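Local coordinates for protein FACT complex subunit POB3 (Chaetomium thermophilum var. thermophilum, PDB 4KHB) that probably acts within the FACT complex as a histone chaperone that reorganizes nucleosomes during transcription, replication and repair, this piece carrying its N-terminal PH-like domains, at residues A6-S18 with V72-L86. Sequence-based numbering, arbitrary orientation.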
loop_
_atom_site.group_PDB
_atom_site.type_symbol
_atom_site.label_atom_id
_atom_site.label_comp_id
_atom_site.label_asym_id
_atom_site.label_seq_id
_atom_site.Cartn_x
_atom_site.Cartn_y
_atom_site.Cartn_z
ATOM N N ALA H 6 11.686 -7.420 -30.988
ATOM C CA ALA H 6 11.825 -5.975 -31.061
ATOM C C ALA H 6 10.928 -5.334 -30.016
ATOM O O ALA H 6 11.379 -4.542 -29.187
ATOM C CB ALA H 6 11.473 -5.473 -32.456
ATOM N N ILE H 7 9.648 -5.687 -30.078
ATOM C CA ILE H 7 8.650 -5.251 -29.108
ATOM C C ILE H 7 8.172 -6.403 -28.232
ATOM O O ILE H 7 7.888 -7.493 -28.730
ATOM C CB ILE H 7 7.411 -4.645 -29.828
ATOM C CG1 ILE H 7 7.626 -3.167 -30.160
ATOM C CG2 ILE H 7 6.170 -4.743 -28.958
ATOM C CD1 ILE H 7 8.933 -2.593 -29.675
ATOM N N GLU H 8 8.109 -6.165 -26.925
ATOM C CA GLU H 8 7.414 -7.073 -26.024
ATOM C C GLU H 8 6.161 -6.393 -25.500
ATOM O O GLU H 8 6.234 -5.344 -24.856
ATOM C CB GLU H 8 8.307 -7.492 -24.858
ATOM C CG GLU H 8 9.419 -8.456 -25.230
ATOM C CD GLU H 8 8.891 -9.845 -25.528
ATOM O OE1 GLU H 8 7.752 -10.148 -25.114
ATOM O OE2 GLU H 8 9.617 -10.638 -26.162
ATOM N N SER H 9 5.009 -6.988 -25.783
ATOM C CA SER H 9 3.741 -6.354 -25.456
ATOM C C SER H 9 2.994 -7.162 -24.408
ATOM O O SER H 9 3.085 -8.392 -24.374
ATOM C CB SER H 9 2.889 -6.181 -26.716
ATOM O OG SER H 9 1.676 -5.518 -26.417
ATOM N N PHE H 10 2.246 -6.465 -23.560
ATOM C CA PHE H 10 1.488 -7.105 -22.496
ATOM C C PHE H 10 0.131 -6.424 -22.405
ATOM O O PHE H 10 0.048 -5.192 -22.395
ATOM C CB PHE H 10 2.232 -6.999 -21.164
ATOM C CG PHE H 10 3.534 -7.749 -21.131
ATOM C CD1 PHE H 10 4.715 -7.150 -21.552
ATOM C CD2 PHE H 10 3.575 -9.062 -20.683
ATOM C CE1 PHE H 10 5.915 -7.848 -21.520
ATOM C CE2 PHE H 10 4.766 -9.763 -20.648
ATOM C CZ PHE H 10 5.938 -9.157 -21.066
ATOM N N ASP H 11 -0.931 -7.219 -22.346
ATOM C CA ASP H 11 -2.279 -6.669 -22.374
ATOM C C ASP H 11 -2.919 -6.601 -20.993
ATOM O O ASP H 11 -2.497 -7.300 -20.069
ATOM C CB ASP H 11 -3.157 -7.487 -23.325
ATOM C CG ASP H 11 -3.224 -6.883 -24.715
ATOM O OD1 ASP H 11 -3.395 -5.649 -24.817
ATOM O OD2 ASP H 11 -3.103 -7.638 -25.701
ATOM N N HIS H 12 -3.934 -5.746 -20.867
ATOM C CA HIS H 12 -4.719 -5.620 -19.639
ATOM C C HIS H 12 -3.881 -5.163 -18.446
ATOM O O HIS H 12 -3.942 -5.759 -17.369
ATOM C CB HIS H 12 -5.456 -6.925 -19.314
ATOM C CG HIS H 12 -6.686 -6.729 -18.484
ATOM N ND1 HIS H 12 -7.747 -5.953 -18.898
ATOM C CD2 HIS H 12 -7.020 -7.201 -17.261
ATOM C CE1 HIS H 12 -8.683 -5.956 -17.964
ATOM N NE2 HIS H 12 -8.266 -6.708 -16.960
ATOM N N ILE H 13 -3.108 -4.098 -18.638
ATOM C CA ILE H 13 -2.231 -3.594 -17.588
ATOM C C ILE H 13 -2.705 -2.227 -17.090
ATOM O O ILE H 13 -3.065 -1.360 -17.889
ATOM C CB ILE H 13 -0.772 -3.494 -18.085
ATOM C CG1 ILE H 13 -0.300 -4.844 -18.636
ATOM C CG2 ILE H 13 0.145 -2.996 -16.973
ATOM C CD1 ILE H 13 -0.371 -5.984 -17.631
ATOM N N TYR H 14 -2.709 -2.040 -15.772
ATOM C CA TYR H 14 -3.095 -0.763 -15.181
ATOM C C TYR H 14 -1.850 0.050 -14.833
ATOM O O TYR H 14 -0.907 -0.470 -14.228
ATOM C CB TYR H 14 -3.948 -0.977 -13.925
ATOM C CG TYR H 14 -5.215 -1.775 -14.141
ATOM C CD1 TYR H 14 -5.209 -3.163 -14.066
ATOM C CD2 TYR H 14 -6.420 -1.138 -14.401
ATOM C CE1 TYR H 14 -6.368 -3.893 -14.253
ATOM C CE2 TYR H 14 -7.583 -1.859 -14.588
ATOM C CZ TYR H 14 -7.550 -3.234 -14.514
ATOM O OH TYR H 14 -8.707 -3.954 -14.702
ATOM N N LEU H 15 -1.846 1.321 -15.222
ATOM C CA LEU H 15 -0.712 2.195 -14.945
ATOM C C LEU H 15 -1.045 3.139 -13.792
ATOM O O LEU H 15 -1.978 3.942 -13.888
ATOM C CB LEU H 15 -0.316 2.968 -16.214
ATOM C CG LEU H 15 0.766 4.057 -16.224
ATOM C CD1 LEU H 15 0.171 5.437 -15.977
ATOM C CD2 LEU H 15 1.878 3.765 -15.223
ATOM N N ASP H 16 -0.257 3.044 -12.720
ATOM C CA ASP H 16 -0.409 3.892 -11.533
ATOM C C ASP H 16 -1.838 3.958 -10.989
ATOM O O ASP H 16 -2.400 5.042 -10.815
ATOM C CB ASP H 16 0.144 5.299 -11.793
ATOM C CG ASP H 16 1.663 5.335 -11.799
ATOM O OD1 ASP H 16 2.284 4.440 -11.181
ATOM O OD2 ASP H 16 2.237 6.252 -12.423
ATOM N N LEU H 17 -2.418 2.785 -10.744
ATOM C CA LEU H 17 -3.771 2.658 -10.200
ATOM C C LEU H 17 -4.812 3.242 -11.142
ATOM O O LEU H 17 -5.823 3.793 -10.701
ATOM C CB LEU H 17 -3.895 3.280 -8.800
ATOM C CG LEU H 17 -2.826 2.904 -7.772
ATOM C CD1 LEU H 17 -3.251 3.300 -6.364
ATOM C CD2 LEU H 17 -2.511 1.431 -7.846
ATOM N N SER H 18 -4.558 3.122 -12.442
ATOM C CA SER H 18 -5.525 3.559 -13.433
ATOM C C SER H 18 -6.805 2.756 -13.270
ATOM O O SER H 18 -6.774 1.563 -12.961
ATOM C CB SER H 18 -4.968 3.395 -14.849
ATOM O OG SER H 18 -4.770 2.031 -15.170
ATOM N N VAL H 72 8.267 6.443 -8.654
ATOM C CA VAL H 72 7.852 5.062 -8.901
ATOM C C VAL H 72 6.760 4.952 -9.968
ATOM O O VAL H 72 5.812 5.741 -9.986
ATOM C CB VAL H 72 7.389 4.344 -7.604
ATOM C CG1 VAL H 72 8.571 4.055 -6.701
ATOM C CG2 VAL H 72 6.350 5.175 -6.871
ATOM N N ILE H 73 6.908 3.975 -10.858
ATOM C CA ILE H 73 5.885 3.681 -11.857
ATOM C C ILE H 73 5.314 2.302 -11.549
ATOM O O ILE H 73 6.046 1.309 -11.530
ATOM C CB ILE H 73 6.465 3.692 -13.286
ATOM C CG1 ILE H 73 7.093 5.054 -13.588
ATOM C CG2 ILE H 73 5.375 3.384 -14.309
ATOM C CD1 ILE H 73 6.104 6.208 -13.524
ATOM N N GLN H 74 4.009 2.246 -11.295
ATOM C CA GLN H 74 3.356 0.995 -10.936
ATOM C C GLN H 74 2.538 0.401 -12.079
ATOM O O GLN H 74 1.584 1.016 -12.564
ATOM C CB GLN H 74 2.478 1.197 -9.694
ATOM C CG GLN H 74 3.264 1.370 -8.400
ATOM C CD GLN H 74 2.407 1.866 -7.253
ATOM O OE1 GLN H 74 2.457 3.041 -6.885
ATOM N NE2 GLN H 74 1.602 0.973 -6.689
ATOM N N LEU H 75 2.931 -0.796 -12.506
ATOM C CA LEU H 75 2.205 -1.537 -13.525
ATOM C C LEU H 75 1.726 -2.879 -12.971
ATOM O O LEU H 75 2.533 -3.803 -12.808
ATOM C CB LEU H 75 3.113 -1.780 -14.733
ATOM C CG LEU H 75 3.741 -0.563 -15.416
ATOM C CD1 LEU H 75 4.945 -0.980 -16.241
ATOM C CD2 LEU H 75 2.729 0.144 -16.293
ATOM N N ASP H 76 0.430 -2.996 -12.681
ATOM C CA ASP H 76 -0.107 -4.274 -12.212
ATOM C C ASP H 76 -1.155 -4.823 -13.183
ATOM O O ASP H 76 -1.708 -4.084 -14.001
ATOM C CB ASP H 76 -0.642 -4.195 -10.770
ATOM C CG ASP H 76 -1.804 -3.233 -10.613
ATOM O OD1 ASP H 76 -2.154 -2.534 -11.587
ATOM O OD2 ASP H 76 -2.375 -3.177 -9.502
ATOM N N GLY H 77 -1.424 -6.121 -13.079
ATOM C CA GLY H 77 -2.350 -6.794 -13.972
ATOM C C GLY H 77 -1.635 -7.863 -14.773
ATOM O O GLY H 77 -2.237 -8.536 -15.614
ATOM N N PHE H 78 -0.345 -8.034 -14.503
ATOM C CA PHE H 78 0.425 -9.084 -15.155
ATOM C C PHE H 78 0.006 -10.446 -14.619
ATOM O O PHE H 78 -0.505 -10.557 -13.501
ATOM C CB PHE H 78 1.923 -8.883 -14.927
ATOM C CG PHE H 78 2.491 -7.674 -15.613
ATOM C CD1 PHE H 78 2.864 -7.728 -16.950
ATOM C CD2 PHE H 78 2.685 -6.494 -14.910
ATOM C CE1 PHE H 78 3.398 -6.618 -17.583
ATOM C CE2 PHE H 78 3.222 -5.379 -15.535
ATOM C CZ PHE H 78 3.578 -5.440 -16.872
ATOM N N GLN H 79 0.223 -11.484 -15.417
ATOM C CA GLN H 79 -0.009 -12.842 -14.952
ATOM C C GLN H 79 1.287 -13.385 -14.370
ATOM O O GLN H 79 2.369 -12.894 -14.693
ATOM C CB GLN H 79 -0.496 -13.732 -16.100
ATOM C CG GLN H 79 -1.789 -13.245 -16.740
ATOM C CD GLN H 79 -3.009 -13.944 -16.179
ATOM O OE1 GLN H 79 -3.101 -15.171 -16.198
ATOM N NE2 GLN H 79 -3.956 -13.163 -15.668
ATOM N N GLN H 80 1.172 -14.381 -13.496
ATOM C CA GLN H 80 2.332 -14.993 -12.860
ATOM C C GLN H 80 3.297 -15.564 -13.900
ATOM O O GLN H 80 4.512 -15.584 -13.692
ATOM C CB GLN H 80 1.879 -16.093 -11.890
ATOM C CG GLN H 80 3.003 -16.724 -11.074
ATOM C CD GLN H 80 2.490 -17.599 -9.943
ATOM O OE1 GLN H 80 1.887 -18.645 -10.178
ATOM N NE2 GLN H 80 2.727 -17.170 -8.710
ATOM N N GLU H 81 2.742 -16.019 -15.020
ATOM C CA GLU H 81 3.525 -16.600 -16.106
ATOM C C GLU H 81 4.398 -15.562 -16.817
ATOM O O GLU H 81 5.342 -15.913 -17.534
ATOM C CB GLU H 81 2.584 -17.292 -17.107
ATOM C CG GLU H 81 2.565 -16.685 -18.507
ATOM C CD GLU H 81 1.295 -17.009 -19.270
ATOM O OE1 GLU H 81 1.383 -17.306 -20.481
ATOM O OE2 GLU H 81 0.206 -16.956 -18.660
ATOM N N ASP H 82 4.108 -14.284 -16.587
ATOM C CA ASP H 82 4.768 -13.208 -17.320
ATOM C C ASP H 82 6.164 -12.885 -16.790
ATOM O O ASP H 82 6.892 -12.112 -17.410
ATOM C CB ASP H 82 3.916 -11.931 -17.292
ATOM C CG ASP H 82 2.626 -12.062 -18.078
ATOM O OD1 ASP H 82 2.618 -12.761 -19.111
ATOM O OD2 ASP H 82 1.617 -11.457 -17.653
ATOM N N TYR H 83 6.530 -13.456 -15.645
ATOM C CA TYR H 83 7.785 -13.091 -14.980
ATOM C C TYR H 83 9.054 -13.269 -15.810
ATOM O O TYR H 83 9.887 -12.362 -15.884
ATOM C CB TYR H 83 7.949 -13.817 -13.638
ATOM C CG TYR H 83 9.283 -13.516 -12.998
ATOM C CD1 TYR H 83 9.489 -12.330 -12.307
ATOM C CD2 TYR H 83 10.344 -14.409 -13.101
ATOM C CE1 TYR H 83 10.710 -12.041 -11.736
ATOM C CE2 TYR H 83 11.567 -14.128 -12.536
ATOM C CZ TYR H 83 11.742 -12.945 -11.854
ATOM O OH TYR H 83 12.962 -12.664 -11.286
ATOM N N GLU H 84 9.201 -14.441 -16.418
ATOM C CA GLU H 84 10.438 -14.798 -17.109
ATOM C C GLU H 84 10.706 -13.898 -18.318
ATOM O O GLU H 84 11.856 -13.554 -18.608
ATOM C CB GLU H 84 10.443 -16.299 -17.460
ATOM C CG GLU H 84 9.385 -16.751 -18.464
ATOM C CD GLU H 84 9.814 -17.990 -19.236
ATOM O OE1 GLU H 84 10.907 -18.530 -18.948
ATOM O OE2 GLU H 84 9.066 -18.420 -20.140
ATOM N N ARG H 85 9.637 -13.505 -19.003
ATOM C CA ARG H 85 9.730 -12.572 -20.117
ATOM C C ARG H 85 10.168 -11.196 -19.618
ATOM O O ARG H 85 11.054 -10.567 -20.197
ATOM C CB ARG H 85 8.373 -12.467 -20.814
ATOM C CG ARG H 85 8.416 -12.639 -22.325
ATOM C CD ARG H 85 7.011 -12.788 -22.896
ATOM N NE ARG H 85 6.588 -11.594 -23.625
ATOM C CZ ARG H 85 5.327 -11.180 -23.720
ATOM N NH1 ARG H 85 4.355 -11.860 -23.131
ATOM N NH2 ARG H 85 5.041 -10.081 -24.404
ATOM N N LEU H 86 9.526 -10.729 -18.550
ATOM C CA LEU H 86 9.828 -9.427 -17.959
ATOM C C LEU H 86 11.259 -9.357 -17.433
ATOM O O LEU H 86 11.933 -8.335 -17.579
ATOM C CB LEU H 86 8.826 -9.096 -16.846
ATOM C CG LEU H 86 7.378 -8.873 -17.295
ATOM C CD1 LEU H 86 6.420 -8.925 -16.124
ATOM C CD2 LEU H 86 7.244 -7.545 -18.017
#
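In the N-terminal PH-like domain, F10 of strand 8-11 packs among F78, at the end of strand 72-78, and R85 and L86 of helix 83-92, the helix that packs against the domain's sheets. The guanidinium of R85 lies flat on one face of the F10 ring, planes 14° apart, with CZ of R85 3.8 Å from the ring centroid, an off-centre cation-pi stack. CD2 of L86 lies over the opposite face in a CH-pi contact, and the edge of F78 points at F10 in a T-shaped pair, centroids 5.5 Å apart. With CG beside the backbone N (chi1 -65°), the F10 ring swings off strand 8-11 toward helix 83-92, where I89 also touches it. Cut back to an alanine, F10 would probably no longer give the R85 guanidinium its flat support, and a gap is likely to open between R85 and L86. R85 is held at its edge too: NE forms a salt bridge with OE1 of E8, and NH2 donates to O of S9 at 2.6 Å.

The chain turns a corner at H12, the bend by which a PH domain's first strand passes from one sheet to the other; strand 13-15 then runs antiparallel to strand 72-78. Y14 and D76 form the hydrogen-bonded pair, N of Y14 reaching O of D76 at 2.9 Å. I13 sets CD1 squarely over the centre of the F78 ring, 3.7 Å from its centroid. Beyond the strand, D16 grips Q74 twice: its N bonds O of Q74 at 2.7 Å, while its OD1 accepts the N-H of Q74 (N to OD1 2.8 Å) on its syn side, tilted out of the carboxylate plane. K170 forms a salt bridge with that same OD1 and hydrogen-bonds OE1 of Q74.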